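Side-chain contacts in putative antibiotic biosynthesis monooxygenase (Bordetella bronchiseptica, PDB 3GZ7), which is a putative antibiotic biosynthesis monooxygenase with a dimeric alpha-beta barrel fold, probably acting as an oxygenase on small molecules: residues I27-Q30 and D36-A39; G32-F37 and Q67-V72. All coordinates share one frame; numbering follows the deposited sequence.

Overall arrangement
Contacts 1 and 2 join the start of helix 34-49 to two neighbouring strands of one antiparallel sheet, and their centres lie only 3 Å apart. Along the chain, strand 21-28 and residues V29 and Q30 come first, the turn through G32 and the first helical turns follow, and strand 68-75 comes last, after strand 54-62. F37 belongs to both contacts: its ring meets I27 and V29 in contact 1 and Y69 in contact 2. Two bonds tie the contacts together, I27 N to Y69 O between the strands and Y69 OH to E38 OE2 on the helix. The first helix is thereby packed on the sheet of this dimeric alpha-beta barrel subunit.

Contact 1. Residues I27-Q30 and D36-A39; sequences ILVQ and DFEA
V29 sets one methyl, CG2, over a face of the F37 ring, while I27 reaches the far end of the same ring obliquely. The V29 approach meets the criteria for a CH-pi contact: CG2 lies 4.0 Å from the centroid of the F37 ring and 29° off the ring normal. It is displaced toward the root of the ring, since its nearest atom there is F37 CG at 3.6 Å. The two branches of V29 have different roles, and chi1 (160°) separates them: CG1 lies opposite the backbone N, which leaves CG2 beside that N and aimed at the phenyl group.

I27 works at the para position. Its CD1 comes to 3.8 Å from F37 CZ, and its CG2 stands 4.0 Å from the same CZ, so both arms of the branched side chain converge on one ring atom from the same side. F37 can span these two residues because its CG is trans to N (chi1 174°), which sends the ring from the helix across to the strand.

The arrangement is the helix-on-sheet packing of a ferredoxin-like alpha-beta subunit, in which the first strand and the helix that follows it are linked by a short turn. V29 and F37 are the closest backbone positions, with CA atoms 7.5 Å apart, and the three touching side chains are all buried. F102 packs on both I27 and F37, and L71 of the adjacent strand also touches I27. A bound citric acid, probably from the crystallisation liquor, lies about 4 Å from the I27 side chain.

Contact 2. Residues G32-F37 and Q67-V72; sequences GREADF and QRYTLV
The first turn of helix 34-49 packs here against the beginning of strand 68-75, through an aromatic pair and a glutamate beside it. F37 directs its edge at the face of Y69: the centroids are 5.2 Å apart and the planes inclined by 62°, an edge-to-face (T-shaped) stack. F37 CD2 sits 4.0 Å above the Y69 ring plane, over its centre, whereas F37 CE2 lies nearer the root, 3.9 Å from Y69 CG.

E34 approaches the same tyrosine from the phenol end. Its CB is 3.4 Å from Y69 OH, and its CG lies at the ring edge, near the plane. A bend at chi2 (100°) turns the carboxylate away toward Q67, where E34 OE2 comes within 3.3 Å of Q67 CG. The hydroxyl of Y69 is hydrogen-bonded to E38 OE2, one helical turn beyond E34, which helps fix the direction of the phenol ring.

Within the helix start, NH2 of the N-cap residue R33 forms a 2.8 Å salt bridge with D36 OD2, which lies in the guanidinium plane, whereas NH2 comes to it from above the carboxylate plane. The F37-Y69 stack and the E34 contacts are helix-to-sheet packing of the kind found in dimeric alpha-beta barrels.

Contact 1. Residues I27-Q30 and D36-A39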
ATOM      1  N   ILE A  27      -4.963  -0.157  -9.096  1.00 12.67           N
ATOM      2  CA  ILE A  27      -5.801  -0.559 -10.202  1.00 14.50           C
ATOM      3  C   ILE A  27      -7.143   0.179 -10.104  1.00 14.86           C
ATOM      4  O   ILE A  27      -7.677   0.352  -9.001  1.00 16.33           O
ATOM      5  CB  ILE A  27      -5.997  -2.103 -10.146  1.00 13.46           C
ATOM      6  CG1 ILE A  27      -4.624  -2.789 -10.218  1.00 18.00           C
ATOM      7  CG2 ILE A  27      -6.932  -2.577 -11.249  1.00 12.43           C
ATOM      8  CD1 ILE A  27      -4.517  -4.101  -9.492  1.00 10.27           C
ATOM      9  N   LEU A  28      -7.651   0.681 -11.226  1.00 14.51           N
ATOM     10  CA  LEU A  28      -9.013   1.183 -11.298  1.00 13.38           C
ATOM     11  C   LEU A  28      -9.836   0.256 -12.221  1.00 15.53           C
ATOM     12  O   LEU A  28      -9.507   0.074 -13.400  1.00 15.36           O
ATOM     13  CB  LEU A  28      -9.074   2.635 -11.781  1.00 12.07           C
ATOM     14  CG  LEU A  28     -10.472   3.270 -11.960  1.00 16.14           C
ATOM     15  CD1 LEU A  28     -11.134   3.547 -10.594  1.00 19.55           C
ATOM     16  CD2 LEU A  28     -10.393   4.575 -12.793  1.00 12.02           C
ATOM     17  N   VAL A  29     -10.882  -0.358 -11.657  1.00 14.90           N
ATOM     18  CA  VAL A  29     -11.685  -1.322 -12.366  1.00 16.58           C
ATOM     19  C   VAL A  29     -12.866  -0.571 -13.000  1.00 18.59           C
ATOM     20  O   VAL A  29     -13.428   0.334 -12.407  1.00 13.70           O
ATOM     21  CB  VAL A  29     -12.177  -2.431 -11.408  1.00 18.43           C
ATOM     22  CG1 VAL A  29     -13.340  -3.145 -11.949  1.00 16.15           C
ATOM     23  CG2 VAL A  29     -11.064  -3.432 -11.122  1.00 14.96           C
ATOM     24  N   GLN A  30     -13.212  -0.957 -14.221  1.00 22.51           N
ATOM     25  CA  GLN A  30     -14.410  -0.481 -14.905  1.00 25.25           C
ATOM     26  C   GLN A  30     -15.681  -0.745 -14.060  1.00 26.68           C
ATOM     27  O   GLN A  30     -15.834  -1.830 -13.461  1.00 23.41           O
ATOM     28  CB  GLN A  30     -14.550  -1.180 -16.246  1.00 20.98           C
ATOM     29  CG  GLN A  30     -13.598  -0.755 -17.282  1.00 24.73           C
ATOM     30  CD  GLN A  30     -13.867  -1.440 -18.614  1.00 30.95           C
ATOM     31  OE1 GLN A  30     -15.010  -1.511 -19.052  1.00 38.65           O
ATOM     32  NE2 GLN A  30     -12.813  -1.936 -19.266  1.00 37.60           N
ATOM     33  N   ASP A  36     -15.820  -9.707 -11.327  1.00 28.57           N
ATOM     34  CA  ASP A  36     -15.093 -10.331 -12.417  1.00 27.71           C
ATOM     35  C   ASP A  36     -13.606 -10.191 -12.145  1.00 25.52           C
ATOM     36  O   ASP A  36     -12.818 -11.095 -12.454  1.00 21.92           O
ATOM     37  CB  ASP A  36     -15.412  -9.643 -13.766  1.00 29.00           C
ATOM     38  CG  ASP A  36     -16.753 -10.069 -14.375  1.00 38.88           C
ATOM     39  OD1 ASP A  36     -17.286 -11.130 -13.988  1.00 38.09           O
ATOM     40  OD2 ASP A  36     -17.267  -9.337 -15.262  1.00 41.82           O
ATOM     41  N   PHE A  37     -13.226  -9.045 -11.580  1.00 23.98           N
ATOM     42  CA  PHE A  37     -11.811  -8.736 -11.395  1.00 23.64           C
ATOM     43  C   PHE A  37     -11.278  -9.600 -10.286  1.00 20.99           C
ATOM     44  O   PHE A  37     -10.306 -10.328 -10.458  1.00 21.19           O
ATOM     45  CB  PHE A  37     -11.572  -7.238 -11.086  1.00 22.81           C
ATOM     46  CG  PHE A  37     -10.123  -6.920 -10.758  1.00 21.08           C
ATOM     47  CD1 PHE A  37      -9.129  -7.116 -11.699  1.00 17.12           C
ATOM     48  CD2 PHE A  37      -9.766  -6.465  -9.496  1.00 19.93           C
ATOM     49  CE1 PHE A  37      -7.791  -6.848 -11.394  1.00 17.11           C
ATOM     50  CE2 PHE A  37      -8.439  -6.201  -9.177  1.00 14.23           C
ATOM     51  CZ  PHE A  37      -7.457  -6.387 -10.131  1.00 18.62           C
ATOM     52  N   GLU A  38     -11.942  -9.521  -9.137  1.00 22.19           N
ATOM     53  CA  GLU A  38     -11.604 -10.378  -8.003  1.00 19.54           C
ATOM     54  C   GLU A  38     -11.487 -11.826  -8.423  1.00 17.69           C
ATOM     55  O   GLU A  38     -10.475 -12.423  -8.122  1.00 19.93           O
ATOM     56  CB  GLU A  38     -12.600 -10.234  -6.878  1.00 17.89           C
ATOM     57  CG  GLU A  38     -12.470  -8.917  -6.156  1.00 19.63           C
ATOM     58  CD  GLU A  38     -13.530  -8.679  -5.121  1.00 21.41           C
ATOM     59  OE1 GLU A  38     -14.266  -9.632  -4.757  1.00 29.19           O
ATOM     60  OE2 GLU A  38     -13.574  -7.526  -4.632  1.00 24.42           O
ATOM     61  N   ALA A  39     -12.495 -12.368  -9.121  1.00 17.65           N
ATOM     62  CA  ALA A  39     -12.437 -13.761  -9.672  1.00 20.52           C
ATOM     63  C   ALA A  39     -11.186 -13.998 -10.514  1.00 20.16           C
ATOM     64  O   ALA A  39     -10.457 -14.999 -10.337  1.00 22.80           O
ATOM     65  CB  ALA A  39     -13.737 -14.103 -10.502  1.00 16.76           C
TER

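Contact 2. Residues G32-F37 and Q67-V72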
ATOM      1  N   GLY A  32     -18.916  -1.873 -12.425  1.00 29.87           N
ATOM      2  CA  GLY A  32     -19.558  -3.158 -12.583  1.00 30.00           C
ATOM      3  C   GLY A  32     -18.664  -4.376 -12.790  1.00 30.37           C
ATOM      4  O   GLY A  32     -19.174  -5.487 -12.822  1.00 32.16           O
ATOM      5  N   ARG A  33     -17.345  -4.210 -12.913  1.00 30.14           N
ATOM      6  CA  ARG A  33     -16.448  -5.358 -13.232  1.00 30.55           C
ATOM      7  C   ARG A  33     -15.658  -5.909 -12.022  1.00 28.99           C
ATOM      8  O   ARG A  33     -14.729  -6.699 -12.160  1.00 25.54           O
ATOM      9  CB  ARG A  33     -15.525  -4.988 -14.403  1.00 30.26           C
ATOM     10  CG  ARG A  33     -16.317  -4.383 -15.558  1.00 38.36           C
ATOM     11  CD  ARG A  33     -16.056  -5.003 -16.905  1.00 49.28           C
ATOM     12  NE  ARG A  33     -16.279  -6.448 -16.891  1.00 56.55           N
ATOM     13  CZ  ARG A  33     -15.799  -7.298 -17.798  1.00 60.70           C
ATOM     14  NH1 ARG A  33     -15.065  -6.863 -18.826  1.00 64.27           N
ATOM     15  NH2 ARG A  33     -16.051  -8.595 -17.677  1.00 56.57           N
ATOM     16  N   GLU A  34     -16.081  -5.511 -10.831  1.00 27.20           N
ATOM     17  CA  GLU A  34     -15.321  -5.742  -9.632  1.00 27.20           C
ATOM     18  C   GLU A  34     -15.282  -7.221  -9.299  1.00 26.13           C
ATOM     19  O   GLU A  34     -14.223  -7.748  -9.007  1.00 25.19           O
ATOM     20  CB  GLU A  34     -15.905  -4.927  -8.468  1.00 26.40           C
ATOM     21  CG  GLU A  34     -15.725  -3.453  -8.561  1.00 26.98           C
ATOM     22  CD  GLU A  34     -16.944  -2.678  -9.049  1.00 32.77           C
ATOM     23  OE1 GLU A  34     -17.720  -3.184  -9.885  1.00 28.21           O
ATOM     24  OE2 GLU A  34     -17.094  -1.525  -8.594  1.00 35.00           O
ATOM     25  N   ALA A  35     -16.437  -7.888  -9.348  1.00 26.82           N
ATOM     26  CA  ALA A  35     -16.537  -9.318  -9.062  1.00 26.99           C
ATOM     27  C   ALA A  35     -15.742 -10.131 -10.075  1.00 26.50           C
ATOM     28  O   ALA A  35     -15.082 -11.117  -9.737  1.00 28.99           O
ATOM     29  CB  ALA A  35     -18.040  -9.778  -9.050  1.00 25.43           C
ATOM     30  N   ASP A  36     -15.820  -9.707 -11.327  1.00 28.57           N
ATOM     31  CA  ASP A  36     -15.093 -10.331 -12.417  1.00 27.71           C
ATOM     32  C   ASP A  36     -13.606 -10.191 -12.145  1.00 25.52           C
ATOM     33  O   ASP A  36     -12.818 -11.095 -12.454  1.00 21.92           O
ATOM     34  CB  ASP A  36     -15.412  -9.643 -13.766  1.00 29.00           C
ATOM     35  CG  ASP A  36     -16.753 -10.069 -14.375  1.00 38.88           C
ATOM     36  OD1 ASP A  36     -17.286 -11.130 -13.988  1.00 38.09           O
ATOM     37  OD2 ASP A  36     -17.267  -9.337 -15.262  1.00 41.82           O
ATOM     38  N   PHE A  37     -13.226  -9.045 -11.580  1.00 23.98           N
ATOM     39  CA  PHE A  37     -11.811  -8.736 -11.395  1.00 23.64           C
ATOM     40  C   PHE A  37     -11.278  -9.600 -10.286  1.00 20.99           C
ATOM     41  O   PHE A  37     -10.306 -10.328 -10.458  1.00 21.19           O
ATOM     42  CB  PHE A  37     -11.572  -7.238 -11.086  1.00 22.81           C
ATOM     43  CG  PHE A  37     -10.123  -6.920 -10.758  1.00 21.08           C
ATOM     44  CD1 PHE A  37      -9.129  -7.116 -11.699  1.00 17.12           C
ATOM     45  CD2 PHE A  37      -9.766  -6.465  -9.496  1.00 19.93           C
ATOM     46  CE1 PHE A  37      -7.791  -6.848 -11.394  1.00 17.11           C
ATOM     47  CE2 PHE A  37      -8.439  -6.201  -9.177  1.00 14.23           C
ATOM     48  CZ  PHE A  37      -7.457  -6.387 -10.131  1.00 18.62           C
ATOM     49  N   GLN A  67     -14.362   0.931  -6.750  1.00 17.86           N
ATOM     50  CA  GLN A  67     -13.773   0.449  -7.990  1.00 17.04           C
ATOM     51  C   GLN A  67     -12.223   0.426  -7.937  1.00 16.92           C
ATOM     52  O   GLN A  67     -11.643  -0.049  -8.875  1.00 13.31           O
ATOM     53  CB  GLN A  67     -14.203   1.279  -9.174  1.00 17.82           C
ATOM     54  CG  GLN A  67     -15.663   1.236  -9.539  1.00 22.55           C
ATOM     55  CD  GLN A  67     -16.024   2.398 -10.445  1.00 23.48           C
ATOM     56  OE1 GLN A  67     -15.281   2.741 -11.374  1.00 31.18           O
ATOM     57  NE2 GLN A  67     -17.155   3.011 -10.182  1.00 26.42           N
ATOM     58  N   ARG A  68     -11.569   0.926  -6.858  1.00 13.15           N
ATOM     59  CA  ARG A  68     -10.123   0.937  -6.794  1.00 13.62           C
ATOM     60  C   ARG A  68      -9.614  -0.153  -5.846  1.00 16.87           C
ATOM     61  O   ARG A  68     -10.170  -0.362  -4.739  1.00 15.65           O
ATOM     62  CB  ARG A  68      -9.569   2.298  -6.349  1.00 10.85           C
ATOM     63  CG  ARG A  68      -9.988   3.443  -7.191  1.00 17.65           C
ATOM     64  CD  ARG A  68      -9.281   4.764  -6.826  1.00 23.63           C
ATOM     65  NE  ARG A  68      -9.095   5.529  -8.055  1.00 35.45           N
ATOM     66  CZ  ARG A  68      -8.106   5.324  -8.941  1.00 37.44           C
ATOM     67  NH1 ARG A  68      -7.143   4.443  -8.714  1.00 30.53           N
ATOM     68  NH2 ARG A  68      -8.060   6.038 -10.056  1.00 42.79           N
ATOM     69  N   TYR A  69      -8.536  -0.800  -6.307  1.00 16.89           N
ATOM     70  CA  TYR A  69      -7.894  -1.906  -5.672  1.00 15.84           C
ATOM     71  C   TYR A  69      -6.375  -1.662  -5.707  1.00 17.39           C
ATOM     72  O   TYR A  69      -5.870  -0.849  -6.512  1.00 13.82           O
ATOM     73  CB  TYR A  69      -8.191  -3.216  -6.412  1.00 16.28           C
ATOM     74  CG  TYR A  69      -9.625  -3.730  -6.365  1.00 16.30           C
ATOM     75  CD1 TYR A  69     -10.614  -3.251  -7.236  1.00 18.97           C
ATOM     76  CD2 TYR A  69      -9.975  -4.750  -5.487  1.00 12.64           C
ATOM     77  CE1 TYR A  69     -11.923  -3.760  -7.192  1.00 15.75           C
ATOM     78  CE2 TYR A  69     -11.248  -5.249  -5.436  1.00 16.81           C
ATOM     79  CZ  TYR A  69     -12.219  -4.773  -6.292  1.00 18.43           C
ATOM     80  OH  TYR A  69     -13.471  -5.337  -6.199  1.00 17.42           O
ATOM     81  N   THR A  70      -5.661  -2.365  -4.818  1.00 15.74           N
ATOM     82  CA  THR A  70      -4.216  -2.342  -4.765  1.00 15.45           C
ATOM     83  C   THR A  70      -3.737  -3.795  -4.754  1.00 16.27           C
ATOM     84  O   THR A  70      -4.043  -4.553  -3.812  1.00 16.51           O
ATOM     85  CB  THR A  70      -3.693  -1.676  -3.501  1.00 17.78           C
ATOM     86  OG1 THR A  70      -4.330  -0.423  -3.319  1.00 17.87           O
ATOM     87  CG2 THR A  70      -2.189  -1.476  -3.533  1.00 12.08           C
ATOM     88  N   LEU A  71      -2.991  -4.178  -5.778  1.00 12.76           N
ATOM     89  CA  LEU A  71      -2.271  -5.463  -5.742  1.00 13.79           C
ATOM     90  C   LEU A  71      -0.921  -5.229  -5.093  1.00 12.54           C
ATOM     91  O   LEU A  71      -0.202  -4.344  -5.540  1.00 10.00           O
ATOM     92  CB  LEU A  71      -2.095  -6.054  -7.130  1.00  9.00           C
ATOM     93  CG  LEU A  71      -1.765  -7.546  -7.273  1.00 15.58           C
ATOM     94  CD1 LEU A  71      -3.034  -8.428  -7.007  1.00  2.46           C
ATOM     95  CD2 LEU A  71      -1.186  -7.825  -8.669  1.00  9.81           C
ATOM     96  N   VAL A  72      -0.597  -6.031  -4.064  1.00 11.25           N
ATOM     97  CA  VAL A  72       0.716  -5.986  -3.391  1.00 13.80           C
ATOM     98  C   VAL A  72       1.398  -7.322  -3.622  1.00 14.77           C
ATOM     99  O   VAL A  72       0.853  -8.365  -3.258  1.00 16.07           O
ATOM    100  CB  VAL A  72       0.558  -5.655  -1.872  1.00 13.19           C
ATOM    101  CG1 VAL A  72       1.922  -5.579  -1.144  1.00 17.27           C
ATOM    102  CG2 VAL A  72      -0.240  -4.355  -1.739  1.00  9.14           C
TER